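Local coordinates for type III restriction-modification enzyme EcoP15I Mod subunit (Escherichia coli, PDB 4ZCF), which methylates one adenine of the DNA sequence CAGCAG with S-adenosylmethionine as donor, and joins the Res subunit in DNA restriction, at residues A[75-85]-A[507-516]; A[546-555]-A[572-581]. All coordinates share one frame; numbering follows the deposited sequence.

Strand 76-80 and the start of helix 82-86 lie early in the chain, and their partner follows some 420 residues later. Interaction 1 closes this long loop when strand 508-514 returns, enclosing most of the methyltransferase sheet between its two segments. The chain then passes into helix 539-552, and interaction 2 closes a short second loop by bringing the end of that helix against the hairpin of strands 569-574 and 577-580. The two contacts follow in series, neither nested nor crossed. They touch all the same: T548 OG1 is hydrogen-bonded to L78 O, and T547 packs on Y510, joining the edge of the methyltransferase sheet to the C-terminal domain.

Interaction 1: residues A[75-85]-A[507-516]; sequences KTLLAEDKTHN and FKVYQLMPDF
V509 O is gripped by two donors of segment 75-85, D81 N from above its carbonyl plane at 3.1 Å and N85 ND2 within that plane at 3.0 Å. The amide of N85 also works in reverse: its OD1 takes V509 N at 2.7 Å, so this side chain pairs with both polar backbone atoms of V509 much as a neighbouring strand would. N85 ND2 gives a further bond to E80 OE1 at 2.8 Å, and with both bonds to V509 it fixes which way round the amide lies, while K82 NZ forms a salt bridge with E80 OE2. D81 is the N-cap of helix 82-86: its OD1 accepts from H84 N, and OD2 forms a salt bridge with K492. With CG anti to its backbone N (chi1 -171°), H84 swings back to the strand; V509 CG2 lies over one face of its ring, a CH-pi contact with the centroid 3.7 Å away, and F507 O sits at the ring edge, weakly bonded to NE2. Ahead of D81 the backbones pair regularly: L77 with M513 and A79 with Q511 are hydrogen-bonded antiparallel pairs, L78 with L512 and E80 with Y510 non-hydrogen-bonded ones. On one face L78 CD2 meets Y510 CD1 at 3.5 Å, the two side chains at about a right angle. E80 instead runs alongside the tyrosine, its carboxylate turned 19° from the ring plane. On the other face A79 CB rests on M513 CG (3.6 Å), and L77 reaches F516 with CD1; L77 and A79 also touch helix 539-552. The arrangement is an antiparallel edge pair: strand 76-80 is outermost in the mixed sheet of this Rossmann-like methyltransferase fold, and the capped helix start folds over the N-terminal end of strand 508-514, at F507 to V509.

Interaction 2: residues A[546-555]-A[572-581]; sequences LTTWCLYDGS and HLCDGRLYLI
Helix 546-552, which brings L546, W549 and C550 to the sheet, runs roughly antiparallel to strand 577-580, the local axes 10.7 Å apart at 153°. The helix ends in a Schellman motif at G554, whose phi is positive; on the facing side a type I' turn from C574 to R577 joins the two strands of the hairpin. Y579 stands in the middle of the interface. Its OH donates to D553 OD2 at 2.6 Å, meeting that oxygen on its anti side and 32° out of the carboxylate plane. W549 and Y579 run past each other in opposite directions and touch rim to rim, W549 CE3 3.8 Å from Y579 CD2. C550 SG comes obliquely on the ring, 3.7 Å from Y579 CE1, and touches C574 CB as well. Replacing Y579 by an alanine would probably open a gap between W549 and C550 and leave D553 without its hydroxyl donor. Farther along, chi1 of L546 is trans (-179°), carrying its branch toward H572, and CD2 lies over the centre of that ring, 3.7 Å from the centroid, while CB packs on I581 CD1. H572 NE2 is held by Y542 OH. At the turn, R577 lies beside D553 and S555; its NH1 forms a salt bridge with E134 of the Restriction endonuclease EcoP15I chain, and NH2 a weaker one with D575 OD2. K607 pairs with D553 OD1, and R643 and the Y579 hydroxyl with OD2; the two cations would probably keep this buried carboxylate ionised beside the apolar cluster of L546, W549, C550 and I581.

Interaction 1: residues A[75-85]-A[507-516]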
loop_
_atom_site.group_PDB
_atom_site.type_symbol
_atom_site.label_atom_id
_atom_site.label_comp_id
_atom_site.label_asym_id
_atom_site.label_seq_id
_atom_site.Cartn_x
_atom_site.Cartn_y
_atom_site.Cartn_z
ATOM N N LYS A 75 18.653 -20.116 -7.566
ATOM C CA LYS A 75 19.474 -21.018 -8.388
ATOM C C LYS A 75 20.978 -20.650 -8.209
ATOM O O LYS A 75 21.831 -21.185 -8.923
ATOM C CB LYS A 75 19.123 -20.725 -9.871
ATOM C CG LYS A 75 18.286 -21.752 -10.618
ATOM C CD LYS A 75 18.128 -21.293 -12.073
ATOM C CE LYS A 75 17.463 -22.313 -12.969
ATOM N NZ LYS A 75 17.185 -21.767 -14.329
ATOM N N THR A 76 21.283 -19.671 -7.334
ATOM C CA THR A 76 22.625 -19.130 -7.155
ATOM C C THR A 76 23.078 -19.096 -5.698
ATOM O O THR A 76 22.332 -19.438 -4.777
ATOM C CB THR A 76 22.656 -17.678 -7.717
ATOM O OG1 THR A 76 21.619 -16.897 -7.116
ATOM C CG2 THR A 76 22.551 -17.601 -9.227
ATOM N N LEU A 77 24.327 -18.660 -5.501
ATOM C CA LEU A 77 24.939 -18.407 -4.209
ATOM C C LEU A 77 25.430 -16.937 -4.229
ATOM O O LEU A 77 25.463 -16.296 -5.280
ATOM C CB LEU A 77 26.124 -19.360 -3.932
ATOM C CG LEU A 77 25.950 -20.881 -4.085
ATOM C CD1 LEU A 77 27.220 -21.598 -3.654
ATOM C CD2 LEU A 77 24.781 -21.421 -3.243
ATOM N N LEU A 78 25.859 -16.440 -3.077
ATOM C CA LEU A 78 26.389 -15.098 -2.917
ATOM C C LEU A 78 27.813 -15.150 -2.353
ATOM O O LEU A 78 28.135 -16.007 -1.532
ATOM C CB LEU A 78 25.483 -14.243 -2.002
ATOM C CG LEU A 78 25.704 -12.722 -2.087
ATOM C CD1 LEU A 78 24.985 -12.136 -3.274
ATOM C CD2 LEU A 78 25.320 -12.040 -0.812
ATOM N N ALA A 79 28.658 -14.236 -2.821
ATOM C CA ALA A 79 30.027 -14.094 -2.367
ATOM C C ALA A 79 30.395 -12.636 -2.412
ATOM O O ALA A 79 29.772 -11.865 -3.139
ATOM C CB ALA A 79 30.970 -14.902 -3.237
ATOM N N GLU A 80 31.422 -12.272 -1.626
ATOM C CA GLU A 80 32.001 -10.941 -1.477
ATOM C C GLU A 80 32.995 -10.651 -2.558
ATOM O O GLU A 80 33.594 -11.572 -3.105
ATOM C CB GLU A 80 32.850 -10.912 -0.203
ATOM C CG GLU A 80 32.113 -10.968 1.103
ATOM C CD GLU A 80 33.039 -10.637 2.250
ATOM O OE1 GLU A 80 33.216 -9.434 2.551
ATOM O OE2 GLU A 80 33.627 -11.585 2.818
ATOM N N ASP A 81 33.276 -9.356 -2.774
ATOM C CA ASP A 81 34.403 -8.916 -3.586
ATOM C C ASP A 81 35.428 -8.693 -2.485
ATOM O O ASP A 81 35.411 -7.634 -1.844
ATOM C CB ASP A 81 34.135 -7.602 -4.348
ATOM C CG ASP A 81 35.264 -7.201 -5.286
ATOM O OD1 ASP A 81 36.441 -7.324 -4.891
ATOM O OD2 ASP A 81 34.969 -6.765 -6.409
ATOM N N LYS A 82 36.228 -9.742 -2.183
ATOM C CA LYS A 82 37.236 -9.750 -1.102
ATOM C C LYS A 82 38.222 -8.589 -1.183
ATOM O O LYS A 82 38.493 -7.982 -0.154
ATOM C CB LYS A 82 37.974 -11.108 -0.997
ATOM C CG LYS A 82 37.073 -12.340 -0.810
ATOM C CD LYS A 82 36.590 -12.538 0.629
ATOM C CE LYS A 82 35.547 -13.635 0.727
ATOM N NZ LYS A 82 35.191 -13.944 2.142
ATOM N N THR A 83 38.729 -8.260 -2.401
ATOM C CA THR A 83 39.671 -7.150 -2.630
ATOM C C THR A 83 39.021 -5.830 -2.147
ATOM O O THR A 83 39.526 -5.212 -1.198
ATOM C CB THR A 83 40.157 -7.106 -4.108
ATOM O OG1 THR A 83 40.502 -8.416 -4.558
ATOM C CG2 THR A 83 41.354 -6.175 -4.313
ATOM N N HIS A 84 37.860 -5.467 -2.752
ATOM C CA HIS A 84 37.078 -4.284 -2.401
ATOM C C HIS A 84 36.728 -4.198 -0.888
ATOM O O HIS A 84 36.985 -3.170 -0.266
ATOM C CB HIS A 84 35.806 -4.163 -3.289
ATOM C CG HIS A 84 35.068 -2.856 -3.119
ATOM N ND1 HIS A 84 35.255 -1.797 -3.995
ATOM C CD2 HIS A 84 34.216 -2.462 -2.146
ATOM C CE1 HIS A 84 34.505 -0.817 -3.537
ATOM N NE2 HIS A 84 33.870 -1.168 -2.426
ATOM N N ASN A 85 36.149 -5.251 -0.311
ATOM C CA ASN A 85 35.707 -5.221 1.091
ATOM C C ASN A 85 36.793 -5.090 2.144
ATOM O O ASN A 85 36.520 -4.571 3.228
ATOM C CB ASN A 85 34.753 -6.374 1.405
ATOM C CG ASN A 85 33.590 -6.482 0.461
ATOM O OD1 ASN A 85 33.280 -5.564 -0.291
ATOM N ND2 ASN A 85 32.944 -7.629 0.448
ATOM N N PHE A 507 31.582 1.285 1.120
ATOM C CA PHE A 507 30.505 0.329 0.899
ATOM C C PHE A 507 31.119 -1.041 0.591
ATOM O O PHE A 507 32.214 -1.108 0.024
ATOM C CB PHE A 507 29.589 0.786 -0.277
ATOM C CG PHE A 507 30.270 0.879 -1.628
ATOM C CD1 PHE A 507 31.106 1.944 -1.932
ATOM C CD2 PHE A 507 30.080 -0.110 -2.592
ATOM C CE1 PHE A 507 31.760 2.004 -3.156
ATOM C CE2 PHE A 507 30.723 -0.037 -3.827
ATOM C CZ PHE A 507 31.555 1.021 -4.102
ATOM N N LYS A 508 30.386 -2.131 0.919
ATOM C CA LYS A 508 30.809 -3.493 0.627
ATOM C C LYS A 508 30.162 -3.986 -0.661
ATOM O O LYS A 508 29.029 -3.611 -0.969
ATOM C CB LYS A 508 30.520 -4.425 1.807
ATOM C CG LYS A 508 31.616 -4.390 2.878
ATOM C CD LYS A 508 31.208 -4.974 4.229
ATOM C CE LYS A 508 30.831 -6.442 4.248
ATOM N NZ LYS A 508 30.361 -6.867 5.601
ATOM N N VAL A 509 30.917 -4.774 -1.449
ATOM C CA VAL A 509 30.465 -5.373 -2.714
ATOM C C VAL A 509 30.195 -6.874 -2.480
ATOM O O VAL A 509 30.926 -7.531 -1.742
ATOM C CB VAL A 509 31.414 -5.098 -3.929
ATOM C CG1 VAL A 509 30.925 -5.778 -5.209
ATOM C CG2 VAL A 509 31.571 -3.606 -4.173
ATOM N N TYR A 510 29.098 -7.363 -3.066
ATOM C CA TYR A 510 28.621 -8.735 -3.065
ATOM C C TYR A 510 28.159 -9.031 -4.462
ATOM O O TYR A 510 27.792 -8.103 -5.184
ATOM C CB TYR A 510 27.469 -8.916 -2.073
ATOM C CG TYR A 510 27.957 -9.048 -0.657
ATOM C CD1 TYR A 510 28.320 -10.282 -0.140
ATOM C CD2 TYR A 510 28.144 -7.927 0.142
ATOM C CE1 TYR A 510 28.806 -10.406 1.160
ATOM C CE2 TYR A 510 28.652 -8.035 1.438
ATOM C CZ TYR A 510 29.006 -9.273 1.932
ATOM O OH TYR A 510 29.465 -9.383 3.220
ATOM N N GLN A 511 28.241 -10.295 -4.869
ATOM C CA GLN A 511 27.856 -10.739 -6.210
ATOM C C GLN A 511 27.248 -12.138 -6.224
ATOM O O GLN A 511 27.568 -12.966 -5.371
ATOM C CB GLN A 511 29.056 -10.676 -7.170
ATOM C CG GLN A 511 30.292 -11.448 -6.694
ATOM C CD GLN A 511 31.492 -11.013 -7.470
ATOM O OE1 GLN A 511 31.666 -11.358 -8.646
ATOM N NE2 GLN A 511 32.313 -10.183 -6.848
ATOM N N LEU A 512 26.380 -12.400 -7.206
ATOM C CA LEU A 512 25.790 -13.724 -7.368
ATOM C C LEU A 512 26.839 -14.678 -7.959
ATOM O O LEU A 512 27.594 -14.288 -8.864
ATOM C CB LEU A 512 24.548 -13.692 -8.279
ATOM C CG LEU A 512 23.279 -13.064 -7.760
ATOM C CD1 LEU A 512 22.237 -13.077 -8.833
ATOM C CD2 LEU A 512 22.777 -13.750 -6.491
ATOM N N MET A 513 26.871 -15.929 -7.457
ATOM C CA MET A 513 27.823 -16.969 -7.924
ATOM C C MET A 513 27.073 -18.181 -8.423
ATOM O O MET A 513 26.030 -18.504 -7.836
ATOM C CB MET A 513 28.764 -17.438 -6.787
ATOM C CG MET A 513 29.587 -16.340 -6.178
ATOM S SD MET A 513 30.848 -15.642 -7.274
ATOM C CE MET A 513 32.147 -16.840 -7.084
ATOM N N PRO A 514 27.625 -18.914 -9.437
ATOM C CA PRO A 514 26.970 -20.165 -9.892
ATOM C C PRO A 514 26.932 -21.179 -8.756
ATOM O O PRO A 514 27.872 -21.184 -7.960
ATOM C CB PRO A 514 27.859 -20.643 -11.048
ATOM C CG PRO A 514 29.143 -19.930 -10.905
ATOM C CD PRO A 514 28.847 -18.630 -10.229
ATOM N N ASP A 515 25.827 -21.953 -8.606
ATOM C CA ASP A 515 25.704 -22.922 -7.498
ATOM C C ASP A 515 26.508 -24.206 -7.751
ATOM O O ASP A 515 25.933 -25.209 -8.175
ATOM C CB ASP A 515 24.219 -23.225 -7.181
ATOM C CG ASP A 515 23.937 -24.184 -6.021
ATOM O OD1 ASP A 515 24.909 -24.662 -5.379
ATOM O OD2 ASP A 515 22.753 -24.452 -5.755
ATOM N N PHE A 516 27.824 -24.182 -7.444
ATOM C CA PHE A 516 28.769 -25.298 -7.648
ATOM C C PHE A 516 28.395 -26.627 -6.945
ATOM O O PHE A 516 28.817 -27.685 -7.403
ATOM C CB PHE A 516 30.221 -24.878 -7.304
ATOM C CG PHE A 516 30.439 -24.614 -5.835
ATOM C CD1 PHE A 516 30.699 -25.658 -4.954
ATOM C CD2 PHE A 516 30.347 -23.328 -5.324
ATOM C CE1 PHE A 516 30.838 -25.423 -3.585
ATOM C CE2 PHE A 516 30.493 -23.092 -3.954
ATOM C CZ PHE A 516 30.735 -24.144 -3.094
#

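Interaction 2: residues A[546-555]-A[572-581]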
loop_
_atom_site.group_PDB
_atom_site.type_symbol
_atom_site.label_atom_id
_atom_site.label_comp_id
_atom_site.label_asym_id
_atom_site.label_seq_id
_atom_site.Cartn_x
_atom_site.Cartn_y
_atom_site.Cartn_z
ATOM N N LEU A 546 30.319 -20.053 3.203
ATOM C CA LEU A 546 30.261 -19.351 4.493
ATOM C C LEU A 546 29.364 -18.112 4.404
ATOM O O LEU A 546 28.502 -17.927 5.266
ATOM C CB LEU A 546 31.690 -18.971 4.908
ATOM C CG LEU A 546 31.898 -18.248 6.230
ATOM C CD1 LEU A 546 31.400 -19.068 7.435
ATOM C CD2 LEU A 546 33.354 -17.876 6.393
ATOM N N THR A 547 29.560 -17.293 3.349
ATOM C CA THR A 547 28.844 -16.056 3.017
ATOM C C THR A 547 27.358 -16.352 2.762
ATOM O O THR A 547 26.504 -15.675 3.327
ATOM C CB THR A 547 29.558 -15.361 1.811
ATOM O OG1 THR A 547 30.881 -14.983 2.218
ATOM C CG2 THR A 547 28.796 -14.135 1.278
ATOM N N THR A 548 27.065 -17.344 1.908
ATOM C CA THR A 548 25.703 -17.775 1.587
ATOM C C THR A 548 25.016 -18.337 2.852
ATOM O O THR A 548 23.908 -17.937 3.158
ATOM C CB THR A 548 25.737 -18.812 0.445
ATOM O OG1 THR A 548 26.455 -18.274 -0.671
ATOM C CG2 THR A 548 24.354 -19.261 0.016
ATOM N N TRP A 549 25.681 -19.241 3.578
ATOM C CA TRP A 549 25.160 -19.864 4.784
ATOM C C TRP A 549 24.817 -18.853 5.844
ATOM O O TRP A 549 23.772 -18.986 6.452
ATOM C CB TRP A 549 26.142 -20.907 5.343
ATOM C CG TRP A 549 26.212 -22.198 4.580
ATOM C CD1 TRP A 549 25.716 -22.460 3.334
ATOM C CD2 TRP A 549 26.876 -23.390 5.006
ATOM N NE1 TRP A 549 26.024 -23.746 2.962
ATOM C CE2 TRP A 549 26.767 -24.331 3.956
ATOM C CE3 TRP A 549 27.545 -23.766 6.190
ATOM C CZ2 TRP A 549 27.293 -25.630 4.060
ATOM C CZ3 TRP A 549 28.080 -25.041 6.283
ATOM C CH2 TRP A 549 27.936 -25.964 5.238
ATOM N N CYS A 550 25.680 -17.842 6.073
ATOM C CA CYS A 550 25.430 -16.789 7.065
ATOM C C CYS A 550 24.169 -15.964 6.726
ATOM O O CYS A 550 23.450 -15.565 7.634
ATOM C CB CYS A 550 26.655 -15.894 7.217
ATOM S SG CYS A 550 27.956 -16.575 8.281
ATOM N N LEU A 551 23.917 -15.707 5.428
ATOM C CA LEU A 551 22.780 -14.920 4.932
ATOM C C LEU A 551 21.508 -15.751 5.035
ATOM O O LEU A 551 20.541 -15.321 5.678
ATOM C CB LEU A 551 23.033 -14.440 3.475
ATOM C CG LEU A 551 22.008 -13.467 2.830
ATOM C CD1 LEU A 551 21.808 -12.199 3.645
ATOM C CD2 LEU A 551 22.340 -13.205 1.366
ATOM N N TYR A 552 21.558 -16.979 4.473
ATOM C CA TYR A 552 20.492 -17.974 4.530
ATOM C C TYR A 552 20.032 -18.184 5.982
ATOM O O TYR A 552 18.838 -18.265 6.232
ATOM C CB TYR A 552 20.960 -19.309 3.893
ATOM C CG TYR A 552 19.937 -20.417 4.038
ATOM C CD1 TYR A 552 18.885 -20.543 3.135
ATOM C CD2 TYR A 552 19.964 -21.279 5.134
ATOM C CE1 TYR A 552 17.896 -21.510 3.308
ATOM C CE2 TYR A 552 18.972 -22.234 5.325
ATOM C CZ TYR A 552 17.956 -22.367 4.393
ATOM O OH TYR A 552 16.994 -23.334 4.544
ATOM N N ASP A 553 20.982 -18.238 6.931
ATOM C CA ASP A 553 20.745 -18.421 8.363
ATOM C C ASP A 553 20.108 -17.217 9.050
ATOM O O ASP A 553 19.796 -17.306 10.235
ATOM C CB ASP A 553 22.025 -18.904 9.099
ATOM C CG ASP A 553 22.328 -20.394 8.941
ATOM O OD1 ASP A 553 21.392 -21.209 9.080
ATOM O OD2 ASP A 553 23.508 -20.743 8.756
ATOM N N GLY A 554 19.937 -16.112 8.316
ATOM C CA GLY A 554 19.269 -14.910 8.804
ATOM C C GLY A 554 20.118 -13.750 9.262
ATOM O O GLY A 554 19.580 -12.783 9.813
ATOM N N SER A 555 21.440 -13.825 9.060
ATOM C CA SER A 555 22.349 -12.748 9.484
ATOM C C SER A 555 22.505 -11.696 8.374
ATOM O O SER A 555 22.733 -12.059 7.219
ATOM C CB SER A 555 23.715 -13.299 9.912
ATOM O OG SER A 555 23.659 -14.624 10.422
ATOM N N HIS A 572 34.245 -20.255 12.370
ATOM C CA HIS A 572 33.707 -18.908 12.176
ATOM C C HIS A 572 32.461 -18.726 13.009
ATOM O O HIS A 572 31.627 -19.618 13.055
ATOM C CB HIS A 572 33.407 -18.628 10.690
ATOM C CG HIS A 572 34.431 -19.189 9.752
ATOM N ND1 HIS A 572 35.561 -18.472 9.406
ATOM C CD2 HIS A 572 34.484 -20.405 9.155
ATOM C CE1 HIS A 572 36.253 -19.262 8.602
ATOM N NE2 HIS A 572 35.647 -20.433 8.422
ATOM N N LEU A 573 32.348 -17.577 13.683
ATOM C CA LEU A 573 31.204 -17.221 14.518
ATOM C C LEU A 573 30.497 -16.026 13.887
ATOM O O LEU A 573 31.164 -15.064 13.481
ATOM C CB LEU A 573 31.664 -16.896 15.961
ATOM C CG LEU A 573 30.567 -16.716 17.043
ATOM C CD1 LEU A 573 29.827 -18.025 17.332
ATOM C CD2 LEU A 573 31.139 -16.141 18.333
ATOM N N CYS A 574 29.152 -16.108 13.774
ATOM C CA CYS A 574 28.302 -15.054 13.208
ATOM C C CYS A 574 26.891 -15.108 13.739
ATOM O O CYS A 574 26.135 -16.000 13.352
ATOM C CB CYS A 574 28.306 -15.071 11.682
ATOM S SG CYS A 574 27.232 -13.813 10.930
ATOM N N ASP A 575 26.513 -14.105 14.556
ATOM C CA ASP A 575 25.183 -13.957 15.145
ATOM C C ASP A 575 24.735 -15.235 15.875
ATOM O O ASP A 575 23.751 -15.868 15.480
ATOM C CB ASP A 575 24.153 -13.465 14.088
ATOM C CG ASP A 575 22.866 -12.834 14.615
ATOM O OD1 ASP A 575 22.855 -12.379 15.787
ATOM O OD2 ASP A 575 21.886 -12.739 13.834
ATOM N N GLY A 576 25.497 -15.615 16.906
ATOM C CA GLY A 576 25.227 -16.785 17.739
ATOM C C GLY A 576 25.451 -18.151 17.113
ATOM O O GLY A 576 25.427 -19.151 17.832
ATOM N N ARG A 577 25.639 -18.232 15.779
ATOM C CA ARG A 577 25.875 -19.516 15.123
ATOM C C ARG A 577 27.345 -19.761 14.763
ATOM O O ARG A 577 28.026 -18.841 14.298
ATOM C CB ARG A 577 24.881 -19.822 13.971
ATOM C CG ARG A 577 24.328 -18.634 13.203
ATOM C CD ARG A 577 22.811 -18.548 13.238
ATOM N NE ARG A 577 22.322 -17.399 12.466
ATOM C CZ ARG A 577 21.651 -16.361 12.966
ATOM N NH1 ARG A 577 21.362 -16.307 14.262
ATOM N NH2 ARG A 577 21.259 -15.373 12.173
ATOM N N LEU A 578 27.845 -20.993 15.028
ATOM C CA LEU A 578 29.238 -21.388 14.766
ATOM C C LEU A 578 29.359 -22.330 13.573
ATOM O O LEU A 578 28.714 -23.367 13.538
ATOM C CB LEU A 578 29.887 -21.985 16.023
ATOM C CG LEU A 578 31.323 -22.503 15.891
ATOM C CD1 LEU A 578 32.355 -21.376 16.050
ATOM C CD2 LEU A 578 31.588 -23.598 16.904
ATOM N N TYR A 579 30.214 -21.975 12.607
ATOM C CA TYR A 579 30.412 -22.745 11.377
ATOM C C TYR A 579 31.679 -23.589 11.349
ATOM O O TYR A 579 32.779 -23.084 11.567
ATOM C CB TYR A 579 30.332 -21.824 10.142
ATOM C CG TYR A 579 29.008 -21.105 10.045
ATOM C CD1 TYR A 579 28.753 -19.961 10.805
ATOM C CD2 TYR A 579 27.984 -21.597 9.242
ATOM C CE1 TYR A 579 27.520 -19.313 10.745
ATOM C CE2 TYR A 579 26.746 -20.962 9.182
ATOM C CZ TYR A 579 26.518 -19.825 9.939
ATOM O OH TYR A 579 25.301 -19.205 9.887
ATOM N N LEU A 580 31.523 -24.878 11.054
ATOM C CA LEU A 580 32.656 -25.790 10.919
ATOM C C LEU A 580 32.603 -26.374 9.515
ATOM O O LEU A 580 31.915 -27.369 9.278
ATOM C CB LEU A 580 32.701 -26.886 12.008
ATOM C CG LEU A 580 32.383 -26.520 13.448
ATOM C CD1 LEU A 580 32.265 -27.763 14.296
ATOM C CD2 LEU A 580 33.397 -25.576 14.031
ATOM N N ILE A 581 33.286 -25.699 8.570
ATOM C CA ILE A 581 33.337 -26.064 7.157
ATOM C C ILE A 581 34.542 -26.968 6.847
ATOM O O ILE A 581 34.391 -27.967 6.145
ATOM C CB ILE A 581 33.286 -24.815 6.209
ATOM C CG1 ILE A 581 32.327 -23.707 6.734
ATOM C CG2 ILE A 581 33.012 -25.226 4.746
ATOM C CD1 ILE A 581 31.805 -22.629 5.745
#